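Long-range contact in NIF3-related protein (Bacillus cereus, PDB 2GX8), which is of unknown function but belongs to the NIF3 family, binds a pair of zinc ions and carries an inserted domain thought to be regulatory: residues A158-F167 and V253-G264. Numbering follows the deposited sequence.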
loop_
_atom_site.group_PDB
_atom_site.type_symbol
_atom_site.label_atom_id
_atom_site.label_comp_id
_atom_site.label_asym_id
_atom_site.label_seq_id
_atom_site.Cartn_x
_atom_site.Cartn_y
_atom_site.Cartn_z
ATOM N N ALA C 158 21.133 -18.394 -5.672
ATOM C CA ALA C 158 22.584 -18.644 -5.626
ATOM C C ALA C 158 22.947 -18.618 -4.151
ATOM O O ALA C 158 22.823 -17.583 -3.487
ATOM C CB ALA C 158 23.359 -17.593 -6.377
ATOM N N GLU C 159 23.372 -19.766 -3.640
ATOM C CA GLU C 159 23.698 -19.923 -2.234
ATOM C C GLU C 159 24.805 -18.943 -1.825
ATOM O O GLU C 159 25.749 -18.731 -2.591
ATOM C CB GLU C 159 24.197 -21.357 -2.024
ATOM C CG GLU C 159 24.399 -21.785 -0.583
ATOM C CD GLU C 159 23.290 -22.645 -0.044
ATOM O OE1 GLU C 159 23.101 -23.770 -0.561
ATOM O OE2 GLU C 159 22.641 -22.220 0.928
ATOM N N GLU C 160 24.671 -18.303 -0.660
ATOM C CA GLU C 160 25.745 -17.441 -0.132
ATOM C C GLU C 160 26.875 -18.372 0.326
ATOM O O GLU C 160 26.613 -19.430 0.918
ATOM C CB GLU C 160 25.275 -16.598 1.063
ATOM C CG GLU C 160 24.213 -15.546 0.753
ATOM C CD GLU C 160 23.688 -14.834 2.012
ATOM O OE1 GLU C 160 24.378 -14.845 3.055
ATOM O OE2 GLU C 160 22.572 -14.263 1.962
ATOM N N MET C 161 28.117 -17.999 0.026
ATOM C CA MET C 161 29.276 -18.818 0.409
ATOM C C MET C 161 29.995 -18.229 1.610
ATOM O O MET C 161 30.015 -17.008 1.810
ATOM C CB MET C 161 30.277 -18.980 -0.747
ATOM C CG MET C 161 29.768 -19.666 -2.039
ATOM S SD MET C 161 29.432 -21.440 -1.994
ATOM C CE MET C 161 27.734 -21.383 -1.566
ATOM N N LYS C 162 30.578 -19.118 2.402
ATOM C CA LYS C 162 31.288 -18.748 3.614
ATOM C C LYS C 162 32.637 -19.403 3.649
ATOM O O LYS C 162 32.793 -20.515 3.165
ATOM C CB LYS C 162 30.531 -19.243 4.844
ATOM C CG LYS C 162 29.081 -18.801 4.913
ATOM C CD LYS C 162 29.038 -17.302 4.741
ATOM C CE LYS C 162 27.664 -16.808 4.499
ATOM N NZ LYS C 162 26.952 -16.812 5.769
ATOM N N LYS C 163 33.610 -18.703 4.213
ATOM C CA LYS C 163 34.912 -19.276 4.431
ATOM C C LYS C 163 34.990 -19.638 5.927
ATOM O O LYS C 163 34.816 -18.796 6.812
ATOM C CB LYS C 163 36.006 -18.284 4.085
ATOM C CG LYS C 163 37.368 -18.929 3.787
ATOM C CD LYS C 163 37.285 -19.755 2.522
ATOM C CE LYS C 163 38.658 -20.320 2.167
ATOM N NZ LYS C 163 38.676 -21.350 1.108
ATOM N N VAL C 164 35.194 -20.913 6.217
ATOM C CA VAL C 164 35.388 -21.294 7.601
ATOM C C VAL C 164 36.883 -21.395 7.826
ATOM O O VAL C 164 37.576 -22.111 7.100
ATOM C CB VAL C 164 34.785 -22.653 7.919
ATOM C CG1 VAL C 164 35.040 -23.015 9.400
ATOM C CG2 VAL C 164 33.325 -22.652 7.631
ATOM N N VAL C 165 37.380 -20.677 8.828
ATOM C CA VAL C 165 38.788 -20.756 9.196
ATOM C C VAL C 165 38.792 -21.347 10.603
ATOM O O VAL C 165 38.132 -20.819 11.489
ATOM C CB VAL C 165 39.437 -19.367 9.194
ATOM C CG1 VAL C 165 40.888 -19.435 9.692
ATOM C CG2 VAL C 165 39.365 -18.759 7.798
ATOM N N VAL C 166 39.490 -22.456 10.812
ATOM C CA VAL C 166 39.554 -23.072 12.143
ATOM C C VAL C 166 41.042 -23.221 12.557
ATOM O O VAL C 166 41.935 -23.378 11.709
ATOM C CB VAL C 166 38.728 -24.385 12.185
ATOM C CG1 VAL C 166 39.368 -25.478 11.298
ATOM C CG2 VAL C 166 38.510 -24.904 13.645
ATOM N N PHE C 167 41.320 -23.120 13.851
ATOM C CA PHE C 167 42.706 -23.210 14.375
ATOM C C PHE C 167 42.827 -24.493 15.166
ATOM O O PHE C 167 42.054 -24.712 16.094
ATOM C CB PHE C 167 43.003 -21.968 15.222
ATOM C CG PHE C 167 42.793 -20.687 14.464
ATOM C CD1 PHE C 167 41.541 -20.093 14.411
ATOM C CD2 PHE C 167 43.822 -20.124 13.742
ATOM C CE1 PHE C 167 41.327 -18.912 13.673
ATOM C CE2 PHE C 167 43.614 -18.967 13.018
ATOM C CZ PHE C 167 42.369 -18.374 12.972
ATOM N N VAL C 253 36.369 -24.131 21.061
ATOM C CA VAL C 253 37.019 -24.043 19.743
ATOM C C VAL C 253 36.932 -22.664 19.068
ATOM O O VAL C 253 35.847 -22.074 18.967
ATOM C CB VAL C 253 36.427 -25.102 18.772
ATOM C CG1 VAL C 253 37.129 -25.067 17.404
ATOM C CG2 VAL C 253 36.524 -26.490 19.366
ATOM N N ALA C 254 38.071 -22.168 18.584
ATOM C CA ALA C 254 38.121 -20.873 17.890
ATOM C C ALA C 254 38.091 -21.049 16.387
ATOM O O ALA C 254 38.982 -21.658 15.792
ATOM C CB ALA C 254 39.354 -20.083 18.288
ATOM N N TYR C 255 37.041 -20.513 15.786
ATOM C CA TYR C 255 36.858 -20.568 14.371
ATOM C C TYR C 255 36.125 -19.302 13.984
ATOM O O TYR C 255 35.419 -18.699 14.798
ATOM C CB TYR C 255 36.072 -21.831 13.945
ATOM C CG TYR C 255 34.630 -21.879 14.428
ATOM C CD1 TYR C 255 34.310 -22.358 15.706
ATOM C CD2 TYR C 255 33.586 -21.462 13.610
ATOM C CE1 TYR C 255 32.995 -22.396 16.149
ATOM C CE2 TYR C 255 32.262 -21.494 14.053
ATOM C CZ TYR C 255 31.981 -21.958 15.321
ATOM O OH TYR C 255 30.680 -22.008 15.758
ATOM N N ASP C 256 36.292 -18.931 12.723
ATOM C CA ASP C 256 35.711 -17.736 12.162
ATOM C C ASP C 256 34.917 -18.147 10.960
ATOM O O ASP C 256 35.253 -19.115 10.309
ATOM C CB ASP C 256 36.826 -16.783 11.708
ATOM C CG ASP C 256 37.747 -16.355 12.846
ATOM O OD1 ASP C 256 37.264 -16.130 13.977
ATOM O OD2 ASP C 256 38.965 -16.225 12.620
ATOM N N VAL C 257 33.839 -17.435 10.680
ATOM C CA VAL C 257 33.065 -17.676 9.472
ATOM C C VAL C 257 33.020 -16.326 8.769
ATOM O O VAL C 257 32.464 -15.372 9.288
ATOM C CB VAL C 257 31.641 -18.196 9.774
ATOM C CG1 VAL C 257 30.903 -18.406 8.507
ATOM C CG2 VAL C 257 31.696 -19.491 10.525
ATOM N N TYR C 258 33.641 -16.241 7.607
ATOM C CA TYR C 258 33.704 -15.017 6.863
ATOM C C TYR C 258 32.679 -15.096 5.770
ATOM O O TYR C 258 32.572 -16.128 5.112
ATOM C CB TYR C 258 35.057 -14.908 6.148
ATOM C CG TYR C 258 36.254 -14.721 7.016
ATOM C CD1 TYR C 258 36.831 -15.784 7.666
ATOM C CD2 TYR C 258 36.852 -13.482 7.130
ATOM C CE1 TYR C 258 37.950 -15.608 8.462
ATOM C CE2 TYR C 258 37.947 -13.298 7.899
ATOM C CZ TYR C 258 38.494 -14.364 8.568
ATOM O OH TYR C 258 39.588 -14.179 9.333
ATOM N N PRO C 259 31.924 -14.014 5.539
ATOM C CA PRO C 259 31.029 -14.056 4.390
ATOM C C PRO C 259 31.875 -13.733 3.162
ATOM O O PRO C 259 32.848 -12.997 3.267
ATOM C CB PRO C 259 30.029 -12.945 4.682
ATOM C CG PRO C 259 30.741 -12.006 5.600
ATOM C CD PRO C 259 31.815 -12.760 6.299
ATOM N N LEU C 260 31.569 -14.324 2.024
ATOM C CA LEU C 260 32.376 -14.085 0.833
ATOM C C LEU C 260 31.466 -13.534 -0.240
ATOM O O LEU C 260 30.248 -13.607 -0.096
ATOM C CB LEU C 260 32.985 -15.400 0.327
ATOM C CG LEU C 260 33.909 -16.261 1.185
ATOM C CD1 LEU C 260 34.105 -17.581 0.519
ATOM C CD2 LEU C 260 35.232 -15.601 1.434
ATOM N N ASP C 261 32.047 -12.980 -1.301
ATOM C CA ASP C 261 31.262 -12.511 -2.438
ATOM C C ASP C 261 31.006 -13.637 -3.441
ATOM O O ASP C 261 30.138 -13.526 -4.328
ATOM C CB ASP C 261 31.955 -11.347 -3.132
ATOM C CG ASP C 261 31.666 -10.035 -2.471
ATOM O OD1 ASP C 261 30.806 -9.996 -1.569
ATOM O OD2 ASP C 261 32.276 -9.033 -2.882
ATOM N N ASN C 262 31.785 -14.704 -3.313
ATOM C CA ASN C 262 31.649 -15.875 -4.158
ATOM C C ASN C 262 30.254 -16.437 -3.979
ATOM O O ASN C 262 29.752 -16.514 -2.844
ATOM C CB ASN C 262 32.666 -16.935 -3.719
ATOM C CG ASN C 262 34.088 -16.446 -3.793
ATOM O OD1 ASN C 262 34.854 -16.641 -2.871
ATOM N ND2 ASN C 262 34.447 -15.794 -4.904
ATOM N N LYS C 263 29.613 -16.816 -5.083
ATOM C CA LYS C 263 28.278 -17.451 -4.995
ATOM C C LYS C 263 28.373 -18.934 -5.343
ATOM O O LYS C 263 29.330 -19.360 -6.002
ATOM C CB LYS C 263 27.228 -16.743 -5.866
ATOM C CG LYS C 263 26.840 -15.337 -5.388
ATOM C CD LYS C 263 26.269 -15.365 -3.973
ATOM C CE LYS C 263 26.358 -13.977 -3.328
ATOM N NZ LYS C 263 26.129 -14.044 -1.859
ATOM N N GLY C 264 27.402 -19.719 -4.865
ATOM C CA GLY C 264 27.343 -21.159 -5.167
ATOM C C GLY C 264 26.853 -21.358 -6.597
ATOM O O GLY C 264 26.757 -20.390 -7.367
HETATM O O HOH W 1 41.170 -23.777 18.488
#
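Val165 and Tyr258 meet obliquely on one face of an antiparallel beta-sheet pairing between 158-167 and 255-260, with Val165 CG2 3.5 Å from Tyr258 CE1. CG2 reaches the ring because it stands anti to the carbonyl carbon of Val165, beside its backbone N (chi1 175°, with CG1 anti to that N). Leu260 CD2 lies 3.9 Å from Lys163 CB, and Leu260 CD1 approaches Met161 CB. On the other face Val166 CG2 packs on Tyr255 CB, and Val257 CG1 lies 3.8 Å from Lys162 CB. Helix 237-247 packs on this face against Val164, Val166 and Tyr255, while Val165, Lys163 and Tyr258 lie on the opposite one. The sheet stands well away from the two zinc sites, in what is probably the regulatory domain.

Backbone bonds pair Lys163 with Tyr258 and Val165 with Asp256 in both directions, while strand 221-233 takes the other edge of 158-167. A beta bulge between Glu160 and Lys162 shifts the register by two as the partner chain turns a corner at Asp261. Leu260 N still reaches Met161 O, and beyond the corner Gly264 N donates to Glu159 O at 3.0 Å. Met161, bent at chi2 (-71°) and chi3, fills the bend: its CG lies 3.3 Å from Asn262 O and its CE 3.6 Å from Gly264 CA.

The polar ends of Lys162 and Asp256 reach the second subunit, in salt bridges to its Asp261 and Lys163 respectively. Asp256 OD2 also borders the edge of the Phe167 ring, the carboxylate turned 73° from the ring plane. Ala254 O, acceptor of a weak bond from Phe167 N, sits at the ring edge too, near its plane, 3.3 Å from Phe167 CD1.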